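Local structure of periplasmic binding protein (Thermotoga lettingae TMO, 4RY8) at residues C[155-160]-C[167-172]; C[119-124]-C[249-254]; C[183-188]-C[216-221]; C[237-240]-C[246-249]; C[131-136]-C[224-229]. The protein binds the sugar 5-methylthioribose between its two lobes and probably delivers it, as a periplasmic solute-binding protein, to a membrane transporter. One frame throughout, in Å; residues are numbered along the deposited sequence.

Contact 1. Residues C[155-160]-C[167-172]; sequences KMWQII and IKEVAK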
# COMPACT_ATOMS: atom_id res chain seq x y z
N LYS C 155 -0.46 9.91 7.41
CA LYS C 155 0.20 10.31 6.17
C LYS C 155 -0.51 9.80 4.95
O LYS C 155 -0.58 10.44 3.90
CB LYS C 155 1.65 9.85 6.17
CG LYS C 155 2.57 10.55 7.15
CD LYS C 155 2.76 12.01 6.78
CE LYS C 155 3.97 12.62 7.46
NZ LYS C 155 4.13 14.06 7.11
N MET C 156 -1.04 8.57 5.06
CA MET C 156 -1.71 7.96 3.96
C MET C 156 -3.07 8.56 3.76
O MET C 156 -3.49 8.71 2.61
CB MET C 156 -1.74 6.43 4.16
CG MET C 156 -0.38 5.76 3.93
SD MET C 156 0.53 6.15 2.40
CE MET C 156 1.37 4.60 2.12
N TRP C 157 -3.74 9.01 4.84
CA TRP C 157 -4.97 9.79 4.69
C TRP C 157 -4.73 11.08 3.91
O TRP C 157 -5.51 11.43 3.02
CB TRP C 157 -5.60 10.04 6.05
CG TRP C 157 -6.73 11.08 6.16
CD1 TRP C 157 -6.75 12.18 6.99
CD2 TRP C 157 -7.99 11.06 5.48
NE1 TRP C 157 -7.97 12.85 6.86
CE2 TRP C 157 -8.73 12.18 5.93
CE3 TRP C 157 -8.57 10.21 4.52
CZ2 TRP C 157 -10.01 12.47 5.45
CZ3 TRP C 157 -9.86 10.51 4.05
CH2 TRP C 157 -10.57 11.60 4.51
N GLN C 158 -3.68 11.80 4.25
CA GLN C 158 -3.37 13.00 3.51
C GLN C 158 -3.19 12.73 2.00
O GLN C 158 -3.61 13.55 1.18
CB GLN C 158 -2.12 13.65 4.10
CG GLN C 158 -2.13 13.81 5.61
CD GLN C 158 -3.36 14.59 6.14
OE1 GLN C 158 -3.90 15.43 5.46
NE2 GLN C 158 -3.81 14.26 7.35
N ILE C 159 -2.63 11.56 1.62
CA ILE C 159 -2.37 11.25 0.23
C ILE C 159 -3.67 10.91 -0.49
O ILE C 159 -3.87 11.29 -1.65
CB ILE C 159 -1.28 10.14 0.09
CG1 ILE C 159 0.07 10.74 -0.29
CG2 ILE C 159 -1.58 9.17 -1.02
CD1 ILE C 159 0.60 11.77 0.68
N ILE C 160 -4.54 10.18 0.19
CA ILE C 160 -5.88 9.95 -0.35
C ILE C 160 -6.61 11.27 -0.58
O ILE C 160 -7.28 11.42 -1.60
CB ILE C 160 -6.76 9.06 0.53
CG1 ILE C 160 -6.66 7.62 0.04
CG2 ILE C 160 -8.22 9.47 0.46
CD1 ILE C 160 -5.24 7.13 -0.03
N ILE C 167 -12.87 13.86 -1.69
CA ILE C 167 -12.92 13.23 -0.39
C ILE C 167 -12.45 14.29 0.59
O ILE C 167 -11.26 14.64 0.60
CB ILE C 167 -12.02 11.99 -0.33
CG1 ILE C 167 -12.49 10.98 -1.37
CG2 ILE C 167 -12.07 11.33 1.04
CD1 ILE C 167 -13.81 10.32 -1.03
N LYS C 168 -13.39 14.86 1.34
CA LYS C 168 -13.09 16.09 2.11
C LYS C 168 -13.04 15.76 3.60
O LYS C 168 -13.88 15.03 4.09
CB LYS C 168 -14.17 17.17 1.93
CG LYS C 168 -14.46 17.60 0.51
CD LYS C 168 -13.39 18.53 -0.01
CE LYS C 168 -13.65 18.91 -1.47
NZ LYS C 168 -14.82 19.82 -1.63
N GLU C 169 -12.08 16.33 4.32
CA GLU C 169 -12.07 16.20 5.76
C GLU C 169 -12.93 17.35 6.26
O GLU C 169 -12.61 18.48 6.01
CB GLU C 169 -10.65 16.30 6.33
CG GLU C 169 -10.59 16.14 7.84
CD GLU C 169 -9.18 16.04 8.41
OE1 GLU C 169 -8.29 15.32 7.87
OE2 GLU C 169 -8.97 16.66 9.45
N VAL C 170 -14.03 17.06 6.92
CA VAL C 170 -14.88 18.12 7.47
C VAL C 170 -14.73 18.27 9.00
O VAL C 170 -15.17 19.28 9.55
CB VAL C 170 -16.36 17.93 7.12
CG1 VAL C 170 -16.55 17.83 5.61
CG2 VAL C 170 -16.94 16.72 7.83
N ALA C 171 -14.15 17.27 9.66
CA ALA C 171 -13.74 17.34 11.07
C ALA C 171 -12.68 16.30 11.38
O ALA C 171 -12.70 15.18 10.78
CB ALA C 171 -14.91 17.19 12.02
N LYS C 172 -11.76 16.69 12.26
CA LYS C 172 -10.81 15.78 12.96
C LYS C 172 -11.11 15.69 14.47
O LYS C 172 -11.05 16.69 15.19
CB LYS C 172 -9.36 16.29 12.83
CG LYS C 172 -8.31 15.28 13.26
CD LYS C 172 -6.88 15.76 13.01
CE LYS C 172 -5.94 14.90 13.78
NZ LYS C 172 -4.59 14.91 13.23
O HOH W 1 -5.77 15.92 8.55
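Trp157 directs its indole from helix 155-160 at strand 167-172, and Glu169 meets the nitrogen-bearing edge of the ring. The indole and carboxylate planes are only 18° apart. Trp157 NE1 donates to Glu169 OE1 at 2.7 Å, with an N-H...O angle of 160°; the acceptor lies close to the ring plane, while the hydrogen arrives on the anti side of OE1, tilted out of the carboxylate plane. An extended Glu169 chain, CG anti to the backbone N (chi1 -179°), carries the oxygen to the indole. The same OE1 forms a salt bridge with Lys161 and accepts from a water molecule that in turn takes a hydrogen from Gln158 NE2, so three partners grip one oxygen. At the far end of the indole, Trp157 CH2 rests obliquely on CG2 of Ile167 at 3.8 Å, and Ile160 CG2 approaches the same methyl more loosely at 4.3 Å. A leucine in place of Trp157 would probably leave Glu169 OE1 without its indole donor and open a gap beside Ile167. Tyr141 of strand 137-142 also meets the indole. A helix packed on its following strand is characteristic of a beta-alpha-beta unit, here formed by strand 137-142, helix 148-163 and strand 167-173.

Contact 2. Residues C[119-124]-C[249-254]; sequences LLIGYL and ATVGTD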
# COMPACT_ATOMS: atom_id res chain seq x y z
N LEU C 119 1.71 2.05 7.06
CA LEU C 119 1.57 2.78 5.82
C LEU C 119 0.61 2.01 4.90
O LEU C 119 -0.30 2.57 4.33
CB LEU C 119 2.92 2.97 5.19
CG LEU C 119 3.84 3.93 5.95
CD1 LEU C 119 5.19 4.03 5.30
CD2 LEU C 119 3.17 5.28 6.08
N LEU C 120 0.76 0.71 4.76
CA LEU C 120 -0.22 -0.00 3.97
C LEU C 120 -1.65 0.06 4.55
O LEU C 120 -2.60 0.24 3.79
CB LEU C 120 0.19 -1.47 3.78
CG LEU C 120 -0.72 -2.30 2.88
CD1 LEU C 120 -0.82 -1.81 1.45
CD2 LEU C 120 -0.22 -3.74 2.84
N ILE C 121 -1.79 -0.09 5.87
CA ILE C 121 -3.07 -0.03 6.56
C ILE C 121 -3.75 1.30 6.24
O ILE C 121 -4.90 1.33 5.90
CB ILE C 121 -2.98 -0.14 8.11
CG1 ILE C 121 -2.54 -1.52 8.62
CG2 ILE C 121 -4.33 0.20 8.74
CD1 ILE C 121 -2.37 -1.55 10.14
N GLY C 122 -3.02 2.40 6.42
CA GLY C 122 -3.59 3.73 6.19
C GLY C 122 -4.04 3.99 4.75
O GLY C 122 -5.07 4.62 4.52
N TYR C 123 -3.30 3.42 3.80
CA TYR C 123 -3.60 3.45 2.41
C TYR C 123 -4.80 2.53 2.12
O TYR C 123 -5.75 2.93 1.47
CB TYR C 123 -2.42 2.96 1.56
CG TYR C 123 -2.82 3.00 0.12
CD1 TYR C 123 -3.11 4.22 -0.46
CD2 TYR C 123 -3.07 1.83 -0.62
CE1 TYR C 123 -3.55 4.30 -1.76
CE2 TYR C 123 -3.51 1.91 -1.95
CZ TYR C 123 -3.74 3.17 -2.50
OH TYR C 123 -4.20 3.35 -3.80
N LEU C 124 -4.78 1.33 2.64
CA LEU C 124 -5.87 0.42 2.27
C LEU C 124 -7.21 0.91 2.77
O LEU C 124 -8.20 0.90 2.03
CB LEU C 124 -5.63 -0.99 2.78
CG LEU C 124 -4.53 -1.84 2.16
CD1 LEU C 124 -4.45 -3.15 2.95
CD2 LEU C 124 -4.71 -2.10 0.67
N ALA C 249 -16.24 -1.58 6.83
CA ALA C 249 -14.95 -2.21 6.62
C ALA C 249 -13.95 -1.78 7.69
O ALA C 249 -14.04 -0.68 8.26
CB ALA C 249 -14.41 -1.85 5.24
N THR C 250 -13.02 -2.70 7.97
CA THR C 250 -11.84 -2.44 8.76
C THR C 250 -10.65 -3.18 8.11
O THR C 250 -10.79 -4.17 7.36
CB THR C 250 -12.03 -2.89 10.26
OG1 THR C 250 -10.99 -2.37 11.11
CG2 THR C 250 -12.03 -4.40 10.40
N VAL C 251 -9.48 -2.66 8.39
CA VAL C 251 -8.24 -3.21 7.95
C VAL C 251 -7.41 -3.55 9.19
O VAL C 251 -7.18 -2.71 10.06
CB VAL C 251 -7.55 -2.19 7.02
CG1 VAL C 251 -6.07 -2.51 6.85
CG2 VAL C 251 -8.30 -2.21 5.68
N GLY C 252 -6.96 -4.79 9.28
CA GLY C 252 -6.15 -5.17 10.43
C GLY C 252 -5.44 -6.50 10.42
O GLY C 252 -5.36 -7.17 9.39
N THR C 253 -4.94 -6.87 11.61
CA THR C 253 -4.15 -8.08 11.84
C THR C 253 -4.71 -8.79 13.07
O THR C 253 -5.46 -8.21 13.85
CB THR C 253 -2.68 -7.76 12.24
OG1 THR C 253 -2.69 -7.07 13.50
CG2 THR C 253 -1.97 -6.93 11.21
N ASP C 254 -4.27 -10.03 13.27
CA ASP C 254 -4.57 -10.72 14.52
C ASP C 254 -3.60 -10.25 15.63
O ASP C 254 -2.48 -10.72 15.65
CB ASP C 254 -4.41 -12.23 14.32
CG ASP C 254 -4.81 -13.03 15.54
OD1 ASP C 254 -5.18 -12.44 16.57
OD2 ASP C 254 -4.74 -14.27 15.46
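Val251 and Ile121 meet through branches that their first torsions turn to each other: in Val251, CG1 stands opposite the backbone N (chi1 163°), and in Ile121 the placing of CG1 beside the backbone N (chi1 -69°) leaves CG2 on the other side, next to the carbonyl carbon. The two methyls, Ile121 CG2 and Val251 CG1, close to 3.7 Å. Val251 CG1 also comes within 3.9 Å of Ile121 CA, so this methyl lies against the root of the isoleucine as well as its branch, and the two side chains run past each other in opposite directions. The second valine branch serves a different partner. CG2 of Val251 touches CB of Leu124, one helical turn further on, at 4.1 Å. Val251 thus fits its fork against two residues on one side of the helix, using one methyl for each. No hydrogen bond crosses between the segments; the contact is wholly apolar. It nevertheless lies near the sugar site, for the side chain of Ile121 is about 6 Å from the bound 5-methylthioribose, and it also touches Gln116 and Arg153, both of which line that pocket. Around the contact, strand 247-252 is hydrogen-bonded to strand 226-230 through Val251 and Ser229, and to strand 284-287 through Thr250 and Ile286. Helix 118-132 lies over this sheet beside helix 148-163, and Leu120 packs against Leu120 of the second subunit.

Contact 3. Residues C[183-188]-C[216-221]; sequences DTQTRM and IMQAGK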
# COMPACT_ATOMS: atom_id res chain seq x y z
N ASP C 183 -15.31 8.29 25.32
CA ASP C 183 -15.04 9.71 25.04
C ASP C 183 -15.25 10.06 23.56
O ASP C 183 -15.74 11.14 23.22
CB ASP C 183 -13.66 10.13 25.56
CG ASP C 183 -13.54 9.99 27.10
OD1 ASP C 183 -14.57 10.16 27.83
OD2 ASP C 183 -12.40 9.71 27.57
N THR C 184 -14.93 9.13 22.67
CA THR C 184 -15.15 9.32 21.22
C THR C 184 -16.65 9.32 20.88
O THR C 184 -17.08 9.96 19.95
CB THR C 184 -14.46 8.23 20.38
OG1 THR C 184 -13.10 8.05 20.81
CG2 THR C 184 -14.48 8.60 18.91
N GLN C 185 -17.46 8.60 21.64
CA GLN C 185 -18.89 8.65 21.41
C GLN C 185 -19.39 10.08 21.64
O GLN C 185 -20.16 10.64 20.87
CB GLN C 185 -19.62 7.69 22.32
CG GLN C 185 -21.10 7.63 21.96
CD GLN C 185 -21.82 6.51 22.64
OE1 GLN C 185 -21.22 5.56 23.10
NE2 GLN C 185 -23.12 6.65 22.71
N THR C 186 -18.95 10.66 22.74
CA THR C 186 -19.41 11.99 23.14
C THR C 186 -19.02 12.98 22.04
O THR C 186 -19.84 13.77 21.60
CB THR C 186 -18.79 12.39 24.47
OG1 THR C 186 -19.28 11.50 25.47
CG2 THR C 186 -19.21 13.83 24.86
N ARG C 187 -17.76 12.93 21.63
CA ARG C 187 -17.25 13.80 20.58
C ARG C 187 -18.02 13.63 19.28
O ARG C 187 -18.29 14.59 18.60
CB ARG C 187 -15.76 13.51 20.31
CG ARG C 187 -14.80 13.89 21.42
CD ARG C 187 -13.54 13.00 21.36
NE ARG C 187 -12.39 13.75 21.87
CZ ARG C 187 -12.18 14.05 23.16
NH1 ARG C 187 -13.02 13.62 24.11
NH2 ARG C 187 -11.11 14.76 23.50
N MET C 188 -18.33 12.38 18.92
CA MET C 188 -19.00 12.12 17.68
C MET C 188 -20.41 12.73 17.68
O MET C 188 -20.82 13.28 16.64
CB MET C 188 -18.99 10.62 17.36
CG MET C 188 -19.61 10.27 16.02
SD MET C 188 -18.68 10.70 14.54
CE MET C 188 -19.92 10.44 13.28
N ILE C 216 -23.51 7.05 16.29
CA ILE C 216 -24.34 6.95 15.08
C ILE C 216 -25.63 6.14 15.33
O ILE C 216 -26.74 6.55 14.95
CB ILE C 216 -23.55 6.34 13.90
CG1 ILE C 216 -22.53 7.36 13.41
CG2 ILE C 216 -24.49 5.96 12.75
CD1 ILE C 216 -21.38 6.76 12.66
N MET C 217 -25.50 5.01 16.00
CA MET C 217 -26.66 4.16 16.18
C MET C 217 -27.61 4.80 17.19
O MET C 217 -28.83 4.78 16.99
CB MET C 217 -26.23 2.76 16.58
CG MET C 217 -25.44 2.07 15.46
SD MET C 217 -25.00 0.37 15.83
CE MET C 217 -24.25 0.49 17.44
N GLN C 218 -27.07 5.41 18.24
CA GLN C 218 -27.92 6.04 19.23
C GLN C 218 -28.74 7.15 18.59
O GLN C 218 -29.91 7.31 18.89
CB GLN C 218 -27.11 6.57 20.40
CG GLN C 218 -27.98 7.35 21.38
CD GLN C 218 -27.23 7.87 22.57
OE1 GLN C 218 -26.21 7.32 22.96
NE2 GLN C 218 -27.74 8.94 23.16
N ALA C 219 -28.11 7.93 17.72
CA ALA C 219 -28.80 9.00 17.02
C ALA C 219 -29.80 8.48 15.99
O ALA C 219 -30.64 9.24 15.54
CB ALA C 219 -27.83 9.96 16.37
N GLY C 220 -29.73 7.20 15.64
CA GLY C 220 -30.69 6.60 14.71
C GLY C 220 -30.28 6.83 13.26
O GLY C 220 -31.09 6.67 12.36
N LYS C 221 -29.01 7.20 13.06
CA LYS C 221 -28.49 7.62 11.76
C LYS C 221 -27.64 6.59 11.02
O LYS C 221 -26.76 6.94 10.19
CB LYS C 221 -27.66 8.86 11.94
CG LYS C 221 -28.41 10.01 12.53
CD LYS C 221 -27.64 11.31 12.35
CE LYS C 221 -28.42 12.47 12.93
NZ LYS C 221 -27.60 13.71 12.91
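Apolar packing between the two helical segments rests on Met188 and Ile216. The methionine starts with CG anti to its backbone nitrogen (chi1 -177°) and bends at chi2 (73°), which swings the terminal methyl across to the isoleucine. Met188 CE lies 4.0 Å from Ile216 CD1 and equally near CG1, so a single methyl sits against the end of the isoleucine's longer branch, the two chains crossing at a slant. The polar part of the contact lies nearer the surface, where Gln185 and Gln218 both extend from their helices and cross at about a right angle. Their amide planes are 79° apart, and Gln185 NE2 approaches Gln218 OE1 to 3.2 Å. Backbone bonds shape the end of the second segment: Gly220, with positive phi, closes helix 206-219 in a Schellman motif, with Lys221 N bonded to Ile216 O at 3.0 Å. Thus Ile216 contributes its side chain to the interface and its carbonyl to the helix terminus. Helices 180-194 and 206-219 touch here. Ile216 also reaches Met192 and Pro246. The apolar pair faces the sheet, where Met188 touches Ile140 of strand 137-142 and Ile216 touches Val227 of strand 226-230.

Contact 4. Residues C[237-240]-C[246-249]; sequences IQMM and PWVA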
# COMPACT_ATOMS: atom_id res chain seq x y z
N ILE C 237 -15.99 -7.44 15.24
CA ILE C 237 -16.87 -8.34 14.43
C ILE C 237 -18.35 -8.28 14.84
O ILE C 237 -19.25 -8.08 13.96
CB ILE C 237 -16.32 -9.78 14.48
CG1 ILE C 237 -15.01 -9.83 13.66
CG2 ILE C 237 -17.35 -10.78 13.96
CD1 ILE C 237 -14.13 -11.05 13.93
N GLN C 238 -18.62 -8.45 16.14
CA GLN C 238 -20.00 -8.47 16.68
C GLN C 238 -20.68 -7.18 16.36
O GLN C 238 -21.84 -7.15 15.98
CB GLN C 238 -20.02 -8.59 18.20
CG GLN C 238 -19.60 -9.94 18.74
CD GLN C 238 -19.16 -9.86 20.20
OE1 GLN C 238 -19.14 -8.79 20.83
NE2 GLN C 238 -18.78 -10.99 20.74
N MET C 239 -19.96 -6.09 16.57
CA MET C 239 -20.54 -4.83 16.26
C MET C 239 -20.69 -4.55 14.74
O MET C 239 -21.56 -3.76 14.36
CB MET C 239 -19.70 -3.72 16.91
CG MET C 239 -19.75 -3.65 18.43
SD MET C 239 -18.86 -2.18 19.03
CE MET C 239 -19.70 -0.93 18.10
N MET C 240 -19.85 -5.15 13.89
CA MET C 240 -19.96 -4.99 12.44
C MET C 240 -21.16 -5.77 11.89
O MET C 240 -21.84 -5.32 10.98
CB MET C 240 -18.67 -5.42 11.72
CG MET C 240 -17.48 -4.45 11.90
SD MET C 240 -15.86 -4.93 11.25
CE MET C 240 -16.16 -4.60 9.50
N PRO C 246 -23.64 0.76 10.54
CA PRO C 246 -22.93 1.60 9.58
C PRO C 246 -21.45 1.20 9.43
O PRO C 246 -20.74 1.79 8.62
CB PRO C 246 -23.02 2.99 10.21
CG PRO C 246 -22.98 2.70 11.68
CD PRO C 246 -23.79 1.41 11.85
N TRP C 247 -20.99 0.21 10.19
CA TRP C 247 -19.57 -0.15 10.17
C TRP C 247 -19.28 -1.08 8.99
O TRP C 247 -19.58 -2.28 9.05
CB TRP C 247 -19.18 -0.80 11.49
CG TRP C 247 -17.67 -0.81 11.78
CD1 TRP C 247 -16.64 -0.59 10.92
CD2 TRP C 247 -17.08 -1.14 13.03
NE1 TRP C 247 -15.43 -0.72 11.58
CE2 TRP C 247 -15.68 -1.04 12.88
CE3 TRP C 247 -17.60 -1.46 14.29
CZ2 TRP C 247 -14.82 -1.32 13.91
CZ3 TRP C 247 -16.72 -1.69 15.34
CH2 TRP C 247 -15.36 -1.63 15.14
N VAL C 248 -18.72 -0.54 7.90
CA VAL C 248 -18.67 -1.34 6.64
C VAL C 248 -17.35 -2.08 6.32
O VAL C 248 -17.36 -3.10 5.64
CB VAL C 248 -19.17 -0.55 5.41
CG1 VAL C 248 -20.63 -0.16 5.59
CG2 VAL C 248 -18.35 0.65 5.16
N ALA C 249 -16.24 -1.58 6.83
CA ALA C 249 -14.95 -2.21 6.62
C ALA C 249 -13.95 -1.78 7.69
O ALA C 249 -14.04 -0.68 8.26
CB ALA C 249 -14.41 -1.85 5.24
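Met240 lays its side chain over one face of the Trp247 indole. From CB, the chain leaves with CG beside the backbone N, and this methylene comes down on the aromatic system: Met240 CG is 3.5 Å from Trp247 CD2 and stands over the five-membered ring, 3.7 Å from its centroid and 21° off the normal, a CH-pi contact. The sulfur follows. Met240 SD lies 4.2 Å from the same centroid and almost directly above it, 8° off the normal, making a Met-aromatic contact. The chain then bends at chi3 (76°), and its terminal methyl turns past the indole to the strand backbone, where Met240 CE meets Ala249 CA at 3.9 Å. One residue thus covers the pyrrole face with a methylene and a sulfur, and touches the next part of the strand with its tip. Met239 supplies a second, oblique approach at the six-membered ring, its CB 3.9 Å from Trp247 CZ3. The nitrogen of the indole is engaged by another partner: Trp247 NE1 is hydrogen-bonded to Ser229 OG of the neighbouring strand 226-230, which probably helps to fix the rotation of the ring. Ser245, in the short connection between the segments, bonds to both Met239 O and Trp247 N, whereas Trp247 O is buried without a partner in the model. The chemistry is therefore that of a polarisable sulfur and CH groups held against an electron-rich indole face, probably a dispersion-dominated contact, with no hydrogen bond passing between the two segments.

Contact 5. Residues C[131-136]-C[224-229]; sequences VDFAGN and QFKVYS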
# COMPACT_ATOMS: atom_id res chain seq x y z
N VAL C 131 -12.94 4.92 -2.89
CA VAL C 131 -13.60 4.12 -3.89
C VAL C 131 -15.11 3.82 -3.59
O VAL C 131 -15.95 3.88 -4.50
CB VAL C 131 -12.79 2.81 -4.10
CG1 VAL C 131 -13.55 1.81 -4.96
CG2 VAL C 131 -11.45 3.15 -4.71
N ASP C 132 -15.46 3.47 -2.36
CA ASP C 132 -16.85 3.26 -2.03
C ASP C 132 -17.70 4.47 -2.28
O ASP C 132 -18.87 4.34 -2.60
CB ASP C 132 -17.01 2.86 -0.57
CG ASP C 132 -16.77 1.38 -0.34
OD1 ASP C 132 -16.37 0.68 -1.29
OD2 ASP C 132 -16.99 0.94 0.82
N PHE C 133 -17.14 5.66 -2.08
CA PHE C 133 -17.85 6.88 -2.35
C PHE C 133 -17.58 7.48 -3.75
O PHE C 133 -17.96 8.63 -4.01
CB PHE C 133 -17.48 7.90 -1.23
CG PHE C 133 -18.23 7.68 0.04
CD1 PHE C 133 -17.79 6.77 0.98
CD2 PHE C 133 -19.42 8.39 0.29
CE1 PHE C 133 -18.49 6.56 2.15
CE2 PHE C 133 -20.11 8.20 1.45
CZ PHE C 133 -19.66 7.27 2.38
N ALA C 134 -16.97 6.72 -4.67
CA ALA C 134 -16.58 7.26 -5.99
C ALA C 134 -15.89 8.62 -5.87
O ALA C 134 -16.15 9.49 -6.68
CB ALA C 134 -17.76 7.38 -6.95
N GLY C 135 -15.04 8.78 -4.87
CA GLY C 135 -14.22 9.99 -4.67
C GLY C 135 -14.91 11.25 -4.20
O GLY C 135 -14.27 12.32 -4.18
N ASN C 136 -16.19 11.16 -3.83
CA ASN C 136 -16.92 12.26 -3.16
C ASN C 136 -17.53 11.86 -1.80
O ASN C 136 -18.44 11.01 -1.72
CB ASN C 136 -18.04 12.77 -4.06
CG ASN C 136 -17.53 13.41 -5.33
OD1 ASN C 136 -16.88 14.47 -5.30
ND2 ASN C 136 -17.76 12.76 -6.44
N GLN C 224 -27.25 7.11 7.19
CA GLN C 224 -26.63 8.34 6.70
C GLN C 224 -25.09 8.30 6.80
O GLN C 224 -24.41 9.25 6.38
CB GLN C 224 -27.11 9.54 7.51
CG GLN C 224 -28.62 9.71 7.57
CD GLN C 224 -29.05 10.85 8.48
OE1 GLN C 224 -28.31 11.81 8.69
NE2 GLN C 224 -30.26 10.74 9.04
N PHE C 225 -24.55 7.22 7.35
CA PHE C 225 -23.12 7.08 7.57
C PHE C 225 -22.56 5.75 7.13
O PHE C 225 -23.25 4.72 7.11
CB PHE C 225 -22.82 7.27 9.05
CG PHE C 225 -22.75 8.70 9.48
CD1 PHE C 225 -21.58 9.43 9.30
CD2 PHE C 225 -23.84 9.33 10.06
CE1 PHE C 225 -21.50 10.76 9.67
CE2 PHE C 225 -23.75 10.67 10.44
CZ PHE C 225 -22.60 11.38 10.23
N LYS C 226 -21.28 5.78 6.77
CA LYS C 226 -20.51 4.57 6.56
C LYS C 226 -19.20 4.74 7.31
O LYS C 226 -18.60 5.80 7.24
CB LYS C 226 -20.29 4.33 5.07
CG LYS C 226 -21.55 3.84 4.36
CD LYS C 226 -21.17 3.11 3.09
CE LYS C 226 -22.36 2.91 2.19
NZ LYS C 226 -21.94 2.12 0.99
N VAL C 227 -18.82 3.75 8.09
CA VAL C 227 -17.66 3.84 8.96
C VAL C 227 -16.58 2.88 8.51
O VAL C 227 -16.86 1.74 8.24
CB VAL C 227 -18.02 3.57 10.43
CG1 VAL C 227 -16.78 3.83 11.33
CG2 VAL C 227 -19.20 4.44 10.85
N TYR C 228 -15.36 3.41 8.42
CA TYR C 228 -14.15 2.69 8.01
C TYR C 228 -13.19 2.79 9.19
O TYR C 228 -12.99 3.89 9.73
CB TYR C 228 -13.54 3.33 6.73
CG TYR C 228 -14.54 3.26 5.57
CD1 TYR C 228 -15.63 4.15 5.49
CD2 TYR C 228 -14.45 2.28 4.59
CE1 TYR C 228 -16.56 4.07 4.47
CE2 TYR C 228 -15.40 2.20 3.57
CZ TYR C 228 -16.44 3.08 3.53
OH TYR C 228 -17.37 3.02 2.55
N SER C 229 -12.61 1.66 9.60
CA SER C 229 -11.67 1.66 10.72
C SER C 229 -10.42 0.82 10.46
O SER C 229 -10.19 0.27 9.39
CB SER C 229 -12.38 1.14 11.96
OG SER C 229 -12.65 -0.26 11.73
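Tyr228 OH donates to OD2 of Asp132 at 2.7 Å, linking strand 226-230 to the end of helix 118-132. The oxygen offers its anti lone pair and lies near the plane of the phenol ring, while the carboxylate itself is turned 60° from that ring. With CG beside the backbone N (chi1 -82°), the aspartate also brings its CB to 3.1 Å from Tyr228 OH. Next along the chain, Phe133 directs the rim of its ring at the strand: Phe133 CE1 is 3.9 Å from Tyr228 CE1, and CZ meets Lys226 CB at 4.0 Å, close to the plane of the phenylalanine ring. Lys226 NZ remains 5.1 Å from Asp132 OD2, near enough for its charge probably to favour the carboxylate without direct contact. A phenylalanine in place of Tyr228 would probably leave Asp132 without this hydroxyl donor and its carboxylate freer to turn. Behind Phe133 the helix ends in a Schellman motif with Ala134 at positive phi, and a type I' turn from Phe133 to Asn136 leads into strand 137-142. Tyr228 also packs on Ile125, Gln128 and Leu129 of helix 118-132, which packs on strand 226-230 where that strand pairs with 200-203 and 247-252.

In the fold
All five contacts belong to the lobe built on the mixed sheet, whose strands 167-173, 137-142, 200-203, 226-230, 247-252 and 284-287 lie in that order. Contacts 2 and 5 share helix 118-132, their centres about 15 Å apart, and end on the adjacent strands 247-252 and 226-230; contact 4 shares Ala249 with contact 2. Contact 1, at the outermost strand 167-173, touches contacts 2 and 5. Contacts 1, 3 and 4 follow one another along the chain, while contact 2 spans contacts 1, 3 and 5. Contact 3 joins contacts 4 and 5 through Ile216. Helices are thereby packed onto the sheet, and contact 2 approaches the sugar.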